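Local coordinates for uncharacterized protein (Acinetobacter baumannii, PDB 4PUX) that is of unknown function but belongs to the DUF3237 family and folds as a beta-barrel-like structure, as in other proteins of the AOC barrel clan, at residues A[15-20]-A[151-156]; A[77-82]-A[91-96]; A[121-126]-A[140-145]. All blocks are in the same frame, centred on the assembly; numbering follows the deposited sequence. Where two conformers were deposited one is given.

All three contacts are antiparallel strand pairs of one curled sheet, with centres 9 to 11 Å apart. Along the chain, interaction 2 (the hairpin of strands 73-83 and 88-99) comes before interaction 3 (strands 118-127 and 141-147), and both fall between the two halves of interaction 1, which joins strand 12-21 to strand 151-159 and so closes the barrel. Strands 88-99 and 118-127 are neighbours, as are 141-147 and 151-159. Interactions 1 and 2 also meet across the interior, where Tyr154 OH and Tyr79 OH are hydrogen-bonded at 2.7 Å. A 1,2-ethanediol, probably from the crystallisation liquor, lies inside, about 4 Å from the side chain of Tyr154.

Interaction 1: residues A[15-20]-A[151-156]; sequences LAKFSV and AVIYDA
Ala151 meets Val20 at the start of the seam that closes the beta-barrel, where strand 151-159, the last of the chain, runs antiparallel to the first, strand 12-21, with segment axes 4.7 Å apart. Ala151 CA lies 3.1 Å from Val20 O in a C-H...O contact, and the same oxygen also accepts the N-H of Val152. Val152 O answers by taking Val20 N at 2.8 Å. Ile153 turns to the outer face with Ser19 and Lys17; all three are modelled in two conformers, so their side-chain touches are doubtful. Tyr154 carries the interior side. Its chi1 of 68° lays the ring over Phe18, whose CB makes a CH-pi contact with the tyrosine face, 3.6 Å from the centroid and 10° off the normal. The two ring planes are almost parallel (5°) but slid apart, so that Tyr154 OH, hydrogen-bonded to Tyr79 OH of the hairpin 73-99, lies over the rim of the Phe18 face. Val20 CG2 adds an oblique touch to Tyr154 CE2 at 3.8 Å, and Met124 packs on the tyrosine from strand 118-127. At Ala156 the pairing makes a classic beta bulge: Leu15 and Ala16 both face it, Ala156 N giving its hydrogen to Ala16 O at 2.9 Å and Ala156 O accepting Leu15 N. On the inner face, Ala156 CB rests 3.7 Å from Phe18 CE1.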
ATOM      1  N   LEU A  15       7.505   6.203  -9.601  1.00  9.42           N
ATOM      2  CA  LEU A  15       8.535   6.190  -8.577  1.00 10.34           C
ATOM      3  C   LEU A  15       9.272   4.836  -8.544  1.00 10.41           C
ATOM      4  O   LEU A  15      10.496   4.750  -8.782  1.00 11.08           O
ATOM      5  CB  LEU A  15       7.924   6.533  -7.191  1.00 10.57           C
ATOM      6  CG  LEU A  15       8.963   6.535  -6.049  1.00 12.74           C
ATOM      7  CD1 LEU A  15      10.089   7.564  -6.275  1.00 13.64           C
ATOM      8  CD2 LEU A  15       8.269   6.799  -4.716  1.00 13.29           C
ATOM      9  N   ALA A  16       8.538   3.785  -8.218  1.00 10.05           N
ATOM     10  CA  ALA A  16       9.053   2.407  -8.219  1.00 11.33           C
ATOM     11  C   ALA A  16       7.940   1.401  -8.117  1.00  9.70           C
ATOM     12  O   ALA A  16       6.842   1.718  -7.630  1.00  9.84           O
ATOM     13  CB  ALA A  16      10.039   2.201  -7.004  1.00 10.29           C
ATOM     14  N   LYS A  17       8.236   0.187  -8.560  1.00 10.93           N
ATOM     15  CA  LYS A  17       7.377  -0.987  -8.343  0.60 10.95           C
ATOM     16  C   LYS A  17       7.825  -1.687  -7.066  1.00  9.67           C
ATOM     17  O   LYS A  17       8.987  -2.048  -6.923  1.00 10.86           O
ATOM     18  CB  LYS A  17       7.427  -1.963  -9.510  0.60 12.13           C
ATOM     19  CG  LYS A  17       6.549  -3.224  -9.272  0.60 13.90           C
ATOM     20  CD  LYS A  17       6.521  -4.126 -10.543  0.60 19.69           C
ATOM     21  CE  LYS A  17       5.427  -5.184 -10.485  0.60 24.83           C
ATOM     22  NZ  LYS A  17       4.902  -5.496 -11.857  0.60 32.45           N
ATOM     23  N   PHE A  18       6.900  -1.806  -6.123  1.00 10.45           N
ATOM     24  CA  PHE A  18       7.095  -2.445  -4.825  1.00  9.25           C
ATOM     25  C   PHE A  18       6.507  -3.851  -4.808  1.00 10.34           C
ATOM     26  O   PHE A  18       5.364  -4.074  -5.287  1.00 12.42           O
ATOM     27  CB  PHE A  18       6.414  -1.635  -3.700  1.00 10.39           C
ATOM     28  CG  PHE A  18       7.146  -0.354  -3.306  1.00  9.63           C
ATOM     29  CD1 PHE A  18       7.172   0.761  -4.159  1.00  9.32           C
ATOM     30  CD2 PHE A  18       7.809  -0.261  -2.075  1.00 10.71           C
ATOM     31  CE1 PHE A  18       7.827   1.947  -3.794  1.00 11.19           C
ATOM     32  CE2 PHE A  18       8.480   0.937  -1.713  1.00 10.01           C
ATOM     33  CZ  PHE A  18       8.505   2.024  -2.588  1.00 11.36           C
ATOM     34  N   SER A  19       7.240  -4.737  -4.167  1.00  9.49           N
ATOM     35  CA  SER A  19       6.813  -6.108  -3.926  0.70  9.72           C
ATOM     36  C   SER A  19       7.011  -6.365  -2.420  1.00  9.91           C
ATOM     37  O   SER A  19       8.139  -6.490  -1.968  1.00 11.51           O
ATOM     38  CB  SER A  19       7.617  -7.067  -4.835  0.70 11.24           C
ATOM     39  OG  SER A  19       7.482  -6.677  -6.210  0.70 13.25           O
ATOM     40  N   VAL A  20       5.925  -6.375  -1.659  1.00 10.48           N
ATOM     41  CA  VAL A  20       5.963  -6.500  -0.196  1.00 10.87           C
ATOM     42  C   VAL A  20       5.678  -7.955   0.197  1.00 11.19           C
ATOM     43  O   VAL A  20       4.669  -8.559  -0.222  1.00 15.89           O
ATOM     44  CB  VAL A  20       4.922  -5.565   0.499  1.00 11.99           C
ATOM     45  CG1 VAL A  20       5.156  -5.582   2.011  1.00 13.81           C
ATOM     46  CG2 VAL A  20       4.996  -4.096  -0.065  1.00 11.42           C
ATOM     47  N   ALA A 151       1.531 -11.603  -0.101  1.00 12.07           N
ATOM     48  CA  ALA A 151       2.323 -10.524  -0.726  1.00 13.10           C
ATOM     49  C   ALA A 151       1.381  -9.467  -1.261  1.00 10.46           C
ATOM     50  O   ALA A 151       0.207  -9.730  -1.528  1.00 12.50           O
ATOM     51  CB  ALA A 151       3.181 -11.069  -1.887  1.00 12.79           C
ATOM     52  N   VAL A 152       1.868  -8.236  -1.311  1.00  9.78           N
ATOM     53  CA  VAL A 152       1.203  -7.136  -2.011  1.00 11.63           C
ATOM     54  C   VAL A 152       2.198  -6.532  -3.020  1.00 11.41           C
ATOM     55  O   VAL A 152       3.359  -6.235  -2.681  1.00 12.64           O
ATOM     56  CB  VAL A 152       0.736  -6.031  -1.033  1.00 13.90           C
ATOM     57  CG1 VAL A 152       0.186  -4.804  -1.799  1.00 13.48           C
ATOM     58  CG2 VAL A 152      -0.320  -6.585  -0.097  1.00 15.11           C
ATOM     59  N   ILE A 153       1.755  -6.402  -4.254  1.00 11.99           N
ATOM     60  CA  ILE A 153       2.512  -5.759  -5.331  0.70 12.11           C
ATOM     61  C   ILE A 153       1.842  -4.426  -5.632  1.00 10.40           C
ATOM     62  O   ILE A 153       0.602  -4.373  -5.783  1.00 12.67           O
ATOM     63  CB  ILE A 153       2.441  -6.586  -6.660  0.70 14.90           C
ATOM     64  CG1 ILE A 153       2.781  -8.062  -6.420  0.70 19.89           C
ATOM     65  CG2 ILE A 153       3.340  -5.953  -7.751  0.70 15.39           C
ATOM     66  CD1 ILE A 153       4.152  -8.300  -5.942  0.70 23.86           C
ATOM     67  N   TYR A 154       2.606  -3.348  -5.731  1.00 11.11           N
ATOM     68  CA  TYR A 154       2.022  -2.061  -6.123  1.00 11.27           C
ATOM     69  C   TYR A 154       2.962  -1.171  -6.900  1.00  9.21           C
ATOM     70  O   TYR A 154       4.195  -1.259  -6.761  1.00 10.54           O
ATOM     71  CB  TYR A 154       1.451  -1.326  -4.903  1.00 10.05           C
ATOM     72  CG  TYR A 154       2.429  -0.801  -3.821  1.00  9.73           C
ATOM     73  CD1 TYR A 154       3.038   0.487  -3.942  1.00  8.99           C
ATOM     74  CD2 TYR A 154       2.639  -1.501  -2.656  1.00 10.30           C
ATOM     75  CE1 TYR A 154       3.818   1.037  -2.934  1.00 10.50           C
ATOM     76  CE2 TYR A 154       3.416  -0.983  -1.642  1.00 10.11           C
ATOM     77  CZ  TYR A 154       3.999   0.295  -1.772  1.00  9.01           C
ATOM     78  OH  TYR A 154       4.780   0.789  -0.736  1.00 10.40           O
ATOM     79  N   ASP A 155       2.383  -0.384  -7.781  1.00 10.04           N
ATOM     80  CA  ASP A 155       3.092   0.650  -8.527  1.00 10.12           C
ATOM     81  C   ASP A 155       2.947   1.992  -7.777  1.00  9.79           C
ATOM     82  O   ASP A 155       1.819   2.448  -7.525  1.00 10.52           O
ATOM     83  CB  ASP A 155       2.497   0.805  -9.935  1.00 13.20           C
ATOM     84  CG  ASP A 155       2.696  -0.414 -10.815  1.00 15.46           C
ATOM     85  OD1 ASP A 155       3.679  -1.162 -10.638  1.00 17.30           O
ATOM     86  OD2 ASP A 155       1.859  -0.615 -11.708  1.00 20.40           O
ATOM     87  N   ALA A 156       4.064   2.550  -7.355  1.00 10.73           N
ATOM     88  CA  ALA A 156       4.124   3.849  -6.685  1.00  9.81           C
ATOM     89  C   ALA A 156       4.395   4.987  -7.664  1.00  9.48           C
ATOM     90  O   ALA A 156       5.214   4.830  -8.590  1.00  9.75           O
ATOM     91  CB  ALA A 156       5.188   3.838  -5.619  1.00 11.50           C
TER

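Interaction 2: residues A[77-82]-A[91-96]; sequences TRYLLE and LQTKGY. With EDO (1,2-ethanediol), chain D; EDO (1,2-ethanediol), chain B.
The beta hairpin of strands 73-83 and 88-99 is held here by Thr77 against Thr93 and by Tyr79 against Leu91. Thr77 OG1 and Thr93 OG1 share a hydrogen bond of 2.6 Å, and either may be the donor. Both hydroxyls sit between backbone N and carbonyl carbon (chi1 72° in each), which turns them toward one another on the inner face. In the backbone, Thr77 N donates to Thr93 O at 2.9 Å. Tyr79 and Leu91 exchange two backbone bonds, and their side chains lie side by side, pointing the same way, with Leu91 CD2 in a CH-pi contact over one face of the tyrosine ring, 4.0 Å from its centroid. Inside the barrel, other strands pack on this pair, Ile43 on Tyr79 and Met124 on Leu91. The Tyr79 hydroxyl bonds to a 1,2-ethanediol through O2 at 2.9 Å, in addition to its partner Tyr154; the glycol is probably from the crystallisation liquor, though its place suggests a pocket. On the outer face two waters bridge the strands. One gives a hydrogen to Thr77 O and accepts from Lys94 NZ; the other accepts from Gln92 NE2 at 2.7 Å and, in the plane of the guanidinium at its edge, from Arg78 NE at 2.9 Å.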
ATOM      1  N   THR A  77      -0.194   1.319   7.645  1.00  8.49           N
ATOM      2  CA  THR A  77       1.088   0.647   7.764  1.00  9.22           C
ATOM      3  C   THR A  77       2.204   1.523   8.302  1.00  8.42           C
ATOM      4  O   THR A  77       2.228   2.753   8.119  1.00  9.20           O
ATOM      5  CB  THR A  77       1.595   0.050   6.392  1.00  8.73           C
ATOM      6  OG1 THR A  77       2.009   1.127   5.550  1.00  9.88           O
ATOM      7  CG2 THR A  77       0.494  -0.807   5.657  1.00 10.17           C
ATOM      8  N   ARG A  78       3.205   0.853   8.890  1.00  8.63           N
ATOM      9  CA  ARG A  78       4.556   1.428   9.161  1.00  9.29           C
ATOM     10  C   ARG A  78       5.583   0.366   8.757  1.00  8.58           C
ATOM     11  O   ARG A  78       5.472  -0.768   9.222  1.00  8.98           O
ATOM     12  CB  ARG A  78       4.743   1.775  10.635  1.00  9.60           C
ATOM     13  CG  ARG A  78       3.787   2.823  11.133  1.00  9.54           C
ATOM     14  CD  ARG A  78       4.056   3.238  12.592  1.00  9.53           C
ATOM     15  NE  ARG A  78       3.073   4.240  13.026  1.00  9.73           N
ATOM     16  CZ  ARG A  78       3.045   4.801  14.241  1.00 10.45           C
ATOM     17  NH1 ARG A  78       3.891   4.384  15.193  1.00  9.80           N
ATOM     18  NH2 ARG A  78       2.143   5.751  14.518  1.00 12.25           N
ATOM     19  N   TYR A  79       6.534   0.697   7.891  1.00  9.34           N
ATOM     20  CA  TYR A  79       7.631  -0.169   7.526  1.00  9.44           C
ATOM     21  C   TYR A  79       8.850   0.598   7.087  1.00  7.53           C
ATOM     22  O   TYR A  79       8.897   1.850   7.245  1.00  8.13           O
ATOM     23  CB  TYR A  79       7.187  -1.268   6.570  1.00  9.12           C
ATOM     24  CG  TYR A  79       6.527  -0.938   5.233  1.00  9.50           C
ATOM     25  CD1 TYR A  79       5.222  -0.462   5.156  1.00  9.11           C
ATOM     26  CD2 TYR A  79       7.136  -1.328   4.036  1.00 10.99           C
ATOM     27  CE1 TYR A  79       4.571  -0.320   3.932  1.00  9.52           C
ATOM     28  CE2 TYR A  79       6.504  -1.193   2.822  1.00 10.58           C
ATOM     29  CZ  TYR A  79       5.209  -0.751   2.758  1.00  9.81           C
ATOM     30  OH  TYR A  79       4.566  -0.697   1.540  1.00 11.89           O
ATOM     31  N   LEU A  80       9.892  -0.109   6.612  1.00  9.20           N
ATOM     32  CA  LEU A  80      11.250   0.464   6.528  1.00  8.79           C
ATOM     33  C   LEU A  80      11.999   0.007   5.281  1.00  8.34           C
ATOM     34  O   LEU A  80      12.043  -1.191   4.999  1.00  9.17           O
ATOM     35  CB  LEU A  80      12.021   0.164   7.805  1.00  8.89           C
ATOM     36  CG  LEU A  80      13.410   0.749   7.954  1.00 10.70           C
ATOM     37  CD1 LEU A  80      13.371   2.289   7.918  1.00  9.82           C
ATOM     38  CD2 LEU A  80      14.024   0.294   9.273  1.00 12.45           C
ATOM     39  N   LEU A  81      12.451   0.976   4.490  1.00  8.69           N
ATOM     40  CA  LEU A  81      13.175   0.741   3.228  1.00  8.48           C
ATOM     41  C   LEU A  81      14.675   0.936   3.430  1.00  8.55           C
ATOM     42  O   LEU A  81      15.094   1.891   4.140  1.00  9.44           O
ATOM     43  CB  LEU A  81      12.697   1.707   2.150  1.00  9.25           C
ATOM     44  CG  LEU A  81      11.181   1.904   1.992  1.00  8.45           C
ATOM     45  CD1 LEU A  81      10.877   2.848   0.857  1.00 11.05           C
ATOM     46  CD2 LEU A  81      10.469   0.554   1.821  1.00  9.21           C
ATOM     47  N   GLU A  82      15.463   0.127   2.746  1.00  9.00           N
ATOM     48  CA  GLU A  82      16.917   0.287   2.635  1.00  9.37           C
ATOM     49  C   GLU A  82      17.268   0.367   1.149  1.00  7.84           C
ATOM     50  O   GLU A  82      17.094  -0.591   0.409  1.00  9.68           O
ATOM     51  CB  GLU A  82      17.698  -0.830   3.319  1.00 10.40           C
ATOM     52  CG  GLU A  82      19.217  -0.658   3.222  1.00 11.17           C
ATOM     53  CD  GLU A  82      20.046  -1.823   3.775  1.00 13.70           C
ATOM     54  OE1 GLU A  82      19.662  -2.980   3.588  1.00 17.16           O
ATOM     55  OE2 GLU A  82      21.180  -1.584   4.287  1.00 18.77           O
ATOM     56  N   LEU A  91       8.559   4.446   5.868  1.00  7.63           N
ATOM     57  CA  LEU A  91       7.379   4.562   5.025  1.00  8.39           C
ATOM     58  C   LEU A  91       6.105   4.289   5.853  1.00  8.85           C
ATOM     59  O   LEU A  91       6.032   3.272   6.595  1.00  9.25           O
ATOM     60  CB  LEU A  91       7.503   3.555   3.834  1.00  8.83           C
ATOM     61  CG  LEU A  91       6.309   3.478   2.862  1.00  9.07           C
ATOM     62  CD1 LEU A  91       6.004   4.807   2.234  1.00 10.30           C
ATOM     63  CD2 LEU A  91       6.569   2.405   1.784  1.00 11.20           C
ATOM     64  N   GLN A  92       5.085   5.115   5.612  1.00  8.96           N
ATOM     65  CA  GLN A  92       3.706   4.936   6.106  1.00  8.88           C
ATOM     66  C   GLN A  92       2.771   4.919   4.887  1.00  9.24           C
ATOM     67  O   GLN A  92       2.838   5.821   4.051  1.00 10.96           O
ATOM     68  CB  GLN A  92       3.290   6.069   7.045  1.00  9.95           C
ATOM     69  CG  GLN A  92       4.109   6.145   8.330  1.00 10.87           C
ATOM     70  CD  GLN A  92       3.975   7.476   9.038  1.00 12.02           C
ATOM     71  OE1 GLN A  92       4.792   8.426   8.818  1.00 14.62           O
ATOM     72  NE2 GLN A  92       2.897   7.628   9.751  1.00 11.25           N
ATOM     73  N   THR A  93       1.900   3.905   4.795  1.00  9.76           N
ATOM     74  CA  THR A  93       0.857   3.896   3.774  1.00  8.94           C
ATOM     75  C   THR A  93      -0.522   3.816   4.461  1.00  8.98           C
ATOM     76  O   THR A  93      -0.686   3.249   5.550  1.00 11.03           O
ATOM     77  CB  THR A  93       1.014   2.759   2.735  1.00  9.70           C
ATOM     78  OG1 THR A  93       0.697   1.500   3.346  1.00 11.37           O
ATOM     79  CG2 THR A  93       2.447   2.694   2.174  1.00  9.18           C
ATOM     80  N   LYS A  94      -1.499   4.389   3.790  1.00  9.45           N
ATOM     81  CA  LYS A  94      -2.904   4.421   4.201  1.00  9.25           C
ATOM     82  C   LYS A  94      -3.774   4.263   2.958  1.00 10.37           C
ATOM     83  O   LYS A  94      -3.403   4.696   1.871  1.00 11.68           O
ATOM     84  CB  LYS A  94      -3.236   5.727   4.926  1.00 12.09           C
ATOM     85  CG  LYS A  94      -2.547   5.862   6.326  1.00 15.05           C
ATOM     86  CD  LYS A  94      -2.803   7.162   6.956  1.00 18.58           C
ATOM     87  CE  LYS A  94      -2.252   7.221   8.379  1.00 16.05           C
ATOM     88  NZ  LYS A  94      -0.743   7.234   8.417  1.00 14.55           N
ATOM     89  N   GLY A  95      -4.935   3.655   3.117  1.00 10.10           N
ATOM     90  CA  GLY A  95      -5.853   3.554   2.001  1.00 10.53           C
ATOM     91  C   GLY A  95      -6.930   2.503   2.198  1.00  9.26           C
ATOM     92  O   GLY A  95      -7.282   2.188   3.338  1.00 10.27           O
ATOM     93  N   TYR A  96      -7.447   1.983   1.075  1.00 10.01           N
ATOM     94  CA  TYR A  96      -8.648   1.140   1.078  1.00 11.49           C
ATOM     95  C   TYR A  96      -8.500  -0.027   0.130  1.00  9.81           C
ATOM     96  O   TYR A  96      -7.913   0.124  -0.978  1.00 10.46           O
ATOM     97  CB  TYR A  96      -9.905   1.934   0.632  1.00 11.69           C
ATOM     98  CG  TYR A  96     -10.217   3.164   1.453  1.00 10.29           C
ATOM     99  CD1 TYR A  96     -10.572   3.045   2.806  1.00 11.54           C
ATOM    100  CD2 TYR A  96     -10.153   4.445   0.893  1.00 11.34           C
ATOM    101  CE1 TYR A  96     -10.882   4.171   3.560  1.00 13.19           C
ATOM    102  CE2 TYR A  96     -10.430   5.586   1.641  1.00 15.07           C
ATOM    103  CZ  TYR A  96     -10.818   5.449   2.967  1.00 13.86           C
ATOM    104  OH  TYR A  96     -11.104   6.568   3.733  1.00 17.63           O
TER
HETATM  105  C1  EDO D 203       0.042  -0.843   1.385  1.00 16.65           C
HETATM  106  O1  EDO D 203      -0.794  -1.576   2.115  1.00 34.41           O
HETATM  107  C2  EDO D 203       1.473  -0.892   1.876  1.00  9.90           C
HETATM  108  O2  EDO D 203       2.124  -2.146   1.813  1.00 35.78           O
HETATM  109  C1  EDO B 201      19.630  -3.388  -0.697  0.50 22.13           C
HETATM  110  O1  EDO B 201      20.094  -3.976   0.538  0.50 18.83           O
HETATM  111  C2  EDO B 201      20.202  -4.181  -1.893  0.50 22.12           C
HETATM  112  O2  EDO B 201      19.858  -3.514  -3.127  0.50 18.79           O
HETATM  113  O   HOH W   1       0.284   4.557   8.889  1.00 12.10           O
HETATM  114  O   HOH W   2       1.559   5.773  11.137  1.00 13.64           O

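Interaction 3: residues A[121-126]-A[140-145]; sequences KITMQF and VAVGSA
The one aromatic ring of this contact, that of Phe126, is met across the strands at its edge: Ala141 CB lies in the ring plane, 3.8 Å from Phe126 CE1. Leu15, Ile89 and Leu91 of other strands also pack on this phenylalanine, inside the barrel. The pairing itself joins strand 118-127 to strand 141-147, antiparallel and strongly twisted, the segments running at 143°. Ile122 and Gly143 exchange two backbone bonds, Ile122 N to Gly143 O at 3.0 Å and Gly143 N to Ile122 O at 2.9 Å. Because Gly143 has no side chain, Ile122 CG1 can settle directly over the glycine backbone, 3.7 Å from Gly143 CA; a chi1 of 57° swings that branch into place. Next along, Met124, present as selenomethionine, gives Met124 N to Ala141 O at 3.0 Å. In the other direction a water links the pair, accepting from Ala141 N at 3.1 Å and probably donating to Met124 O at 2.8 Å, though other acceptors are in its reach. Met124 CB touches Ala141 CB, and the rest of its chain leads off toward Tyr154 and Phe18 in the interior. On the outer face, Lys121 bends so that its CE comes alongside Ser144 OG at 3.7 Å, while its charge is engaged by Tyr119 in a cation-pi contact. Thr123 OG1 makes a weak hydrogen bond to Lys94 O of strand 88-99. The chemistry therefore divides by side and by position: apolar groups fill the inner face, the outer face mixes Lys121, Thr123 and Ser144 with Val142, and where Ile122 and Gly143 are joined by two direct backbone bonds, Met124 and Ala141 share one direct bond and one water.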
ATOM      1  N   LYS A 121      -6.047   0.959  -3.439  1.00  9.80           N
ATOM      2  CA  LYS A 121      -5.295   2.201  -3.657  1.00 10.12           C
ATOM      3  C   LYS A 121      -4.807   2.738  -2.319  1.00  9.30           C
ATOM      4  O   LYS A 121      -5.492   2.620  -1.295  1.00  9.10           O
ATOM      5  CB  LYS A 121      -6.117   3.280  -4.423  1.00 11.45           C
ATOM      6  CG  LYS A 121      -6.783   2.814  -5.732  1.00 15.73           C
ATOM      7  CD  LYS A 121      -5.775   2.375  -6.730  1.00 20.27           C
ATOM      8  CE  LYS A 121      -6.214   2.509  -8.180  1.00 26.98           C
ATOM      9  NZ  LYS A 121      -6.869   1.296  -8.653  1.00 28.42           N
ATOM     10  N   ILE A 122      -3.603   3.326  -2.340  1.00  9.96           N
ATOM     11  CA  ILE A 122      -2.982   3.868  -1.147  1.00  8.74           C
ATOM     12  C   ILE A 122      -2.377   5.267  -1.363  1.00  7.57           C
ATOM     13  O   ILE A 122      -2.039   5.651  -2.499  1.00  9.59           O
ATOM     14  CB  ILE A 122      -1.862   2.919  -0.608  1.00 10.15           C
ATOM     15  CG1 ILE A 122      -0.788   2.644  -1.683  1.00 10.73           C
ATOM     16  CG2 ILE A 122      -2.471   1.611  -0.126  1.00 11.38           C
ATOM     17  CD1 ILE A 122       0.462   1.934  -1.162  1.00 12.26           C
ATOM     18  N   THR A 123      -2.191   5.973  -0.246  1.00  9.04           N
ATOM     19  CA  THR A 123      -1.324   7.169  -0.150  1.00  9.62           C
ATOM     20  C   THR A 123      -0.050   6.786   0.614  1.00  8.63           C
ATOM     21  O   THR A 123      -0.067   5.823   1.420  1.00 10.15           O
ATOM     22  CB  THR A 123      -2.021   8.353   0.546  1.00 12.03           C
ATOM     23  OG1 THR A 123      -2.345   8.006   1.898  1.00 14.13           O
ATOM     24  CG2 THR A 123      -3.290   8.734  -0.189  1.00 13.63           C
HETATM   25  N   MSE A 124       1.024   7.514   0.359  1.00  8.43           N
HETATM   26  CA  MSE A 124       2.340   7.177   0.877  1.00  7.91           C
HETATM   27  C   MSE A 124       3.001   8.422   1.506  1.00  9.08           C
HETATM   28  O   MSE A 124       3.005   9.479   0.896  1.00 11.39           O
HETATM   29  CB  MSE A 124       3.242   6.657  -0.274  1.00 10.16           C
HETATM   30  CG  MSE A 124       2.651   5.494  -1.044  1.00 11.62           C
HETATM   31 SE   MSE A 124       3.718   4.957  -2.567  0.75  9.07          SE
HETATM   32  CE  MSE A 124       5.249   4.147  -1.719  1.00 10.19           C
ATOM     33  N   GLN A 125       3.665   8.224   2.656  1.00  8.94           N
ATOM     34  CA  GLN A 125       4.401   9.272   3.372  1.00  9.09           C
ATOM     35  C   GLN A 125       5.791   8.739   3.723  1.00  9.28           C
ATOM     36  O   GLN A 125       5.913   7.618   4.283  1.00  9.44           O
ATOM     37  CB  GLN A 125       3.664   9.645   4.654  1.00 11.04           C
ATOM     38  CG  GLN A 125       4.320  10.725   5.451  1.00 15.86           C
ATOM     39  CD  GLN A 125       3.512  11.106   6.671  1.00 17.67           C
ATOM     40  OE1 GLN A 125       2.370  10.643   6.889  1.00 23.04           O
ATOM     41  NE2 GLN A 125       4.079  11.948   7.464  1.00 25.46           N
ATOM     42  N   PHE A 126       6.811   9.490   3.370  1.00  9.96           N
ATOM     43  CA  PHE A 126       8.222   9.091   3.552  1.00  8.58           C
ATOM     44  C   PHE A 126       8.957   9.954   4.566  1.00  8.41           C
ATOM     45  O   PHE A 126       8.727  11.158   4.632  1.00 11.18           O
ATOM     46  CB  PHE A 126       8.957   9.221   2.234  1.00 10.34           C
ATOM     47  CG  PHE A 126       8.330   8.495   1.072  1.00 11.05           C
ATOM     48  CD1 PHE A 126       7.409   9.145   0.233  1.00 13.56           C
ATOM     49  CD2 PHE A 126       8.708   7.177   0.757  1.00 12.23           C
ATOM     50  CE1 PHE A 126       6.892   8.482  -0.912  1.00 13.94           C
ATOM     51  CE2 PHE A 126       8.181   6.520  -0.359  1.00 12.82           C
ATOM     52  CZ  PHE A 126       7.233   7.172  -1.179  1.00 12.16           C
ATOM     53  N   VAL A 140       3.874  14.524  -2.313  1.00  9.64           N
ATOM     54  CA  VAL A 140       2.725  13.648  -2.160  1.00 10.47           C
ATOM     55  C   VAL A 140       2.893  12.439  -3.111  1.00  8.98           C
ATOM     56  O   VAL A 140       3.414  12.579  -4.217  1.00 10.00           O
ATOM     57  CB  VAL A 140       1.365  14.418  -2.398  1.00 12.15           C
ATOM     58  CG1 VAL A 140       0.183  13.500  -2.427  1.00 13.32           C
ATOM     59  CG2 VAL A 140       1.211  15.505  -1.345  1.00 11.76           C
ATOM     60  N   ALA A 141       2.477  11.250  -2.665  1.00  9.93           N
ATOM     61  CA  ALA A 141       2.624  10.026  -3.455  1.00  9.68           C
ATOM     62  C   ALA A 141       1.484   9.051  -3.215  1.00  9.85           C
ATOM     63  O   ALA A 141       0.859   9.066  -2.159  1.00 10.17           O
ATOM     64  CB  ALA A 141       3.983   9.362  -3.129  1.00 11.09           C
ATOM     65  N   VAL A 142       1.199   8.228  -4.237  1.00  9.42           N
ATOM     66  CA  VAL A 142       0.103   7.285  -4.251  1.00 10.06           C
ATOM     67  C   VAL A 142       0.527   5.959  -4.889  1.00 11.33           C
ATOM     68  O   VAL A 142       1.539   5.874  -5.565  1.00 10.68           O
ATOM     69  CB  VAL A 142      -1.125   7.822  -5.019  1.00 10.40           C
ATOM     70  CG1 VAL A 142      -1.662   9.073  -4.323  1.00 11.24           C
ATOM     71  CG2 VAL A 142      -0.783   8.124  -6.473  1.00 11.87           C
ATOM     72  N   GLY A 143      -0.214   4.920  -4.600  1.00  9.59           N
ATOM     73  CA  GLY A 143       0.022   3.589  -5.141  1.00 10.84           C
ATOM     74  C   GLY A 143      -1.221   2.877  -5.618  1.00  9.67           C
ATOM     75  O   GLY A 143      -2.309   3.077  -5.078  1.00  9.43           O
ATOM     76  N   SER A 144      -1.048   2.032  -6.635  1.00 10.59           N
ATOM     77  CA  SER A 144      -2.087   1.131  -7.146  1.00 10.32           C
ATOM     78  C   SER A 144      -1.617  -0.285  -6.897  1.00 11.06           C
ATOM     79  O   SER A 144      -0.544  -0.674  -7.383  1.00  9.37           O
ATOM     80  CB  SER A 144      -2.299   1.348  -8.632  1.00 12.09           C
ATOM     81  OG  SER A 144      -3.271   0.463  -9.156  1.00 13.55           O
ATOM     82  N   ALA A 145      -2.354  -1.011  -6.080  1.00 10.20           N
ATOM     83  CA  ALA A 145      -1.908  -2.283  -5.470  1.00 11.22           C
ATOM     84  C   ALA A 145      -2.753  -3.495  -5.862  1.00 11.68           C
ATOM     85  O   ALA A 145      -3.922  -3.354  -6.270  1.00 10.92           O
ATOM     86  CB  ALA A 145      -1.922  -2.128  -3.932  1.00 11.13           C
TER
HETATM   87  O   HOH W   3       1.072  11.409   0.090  1.00 22.08           O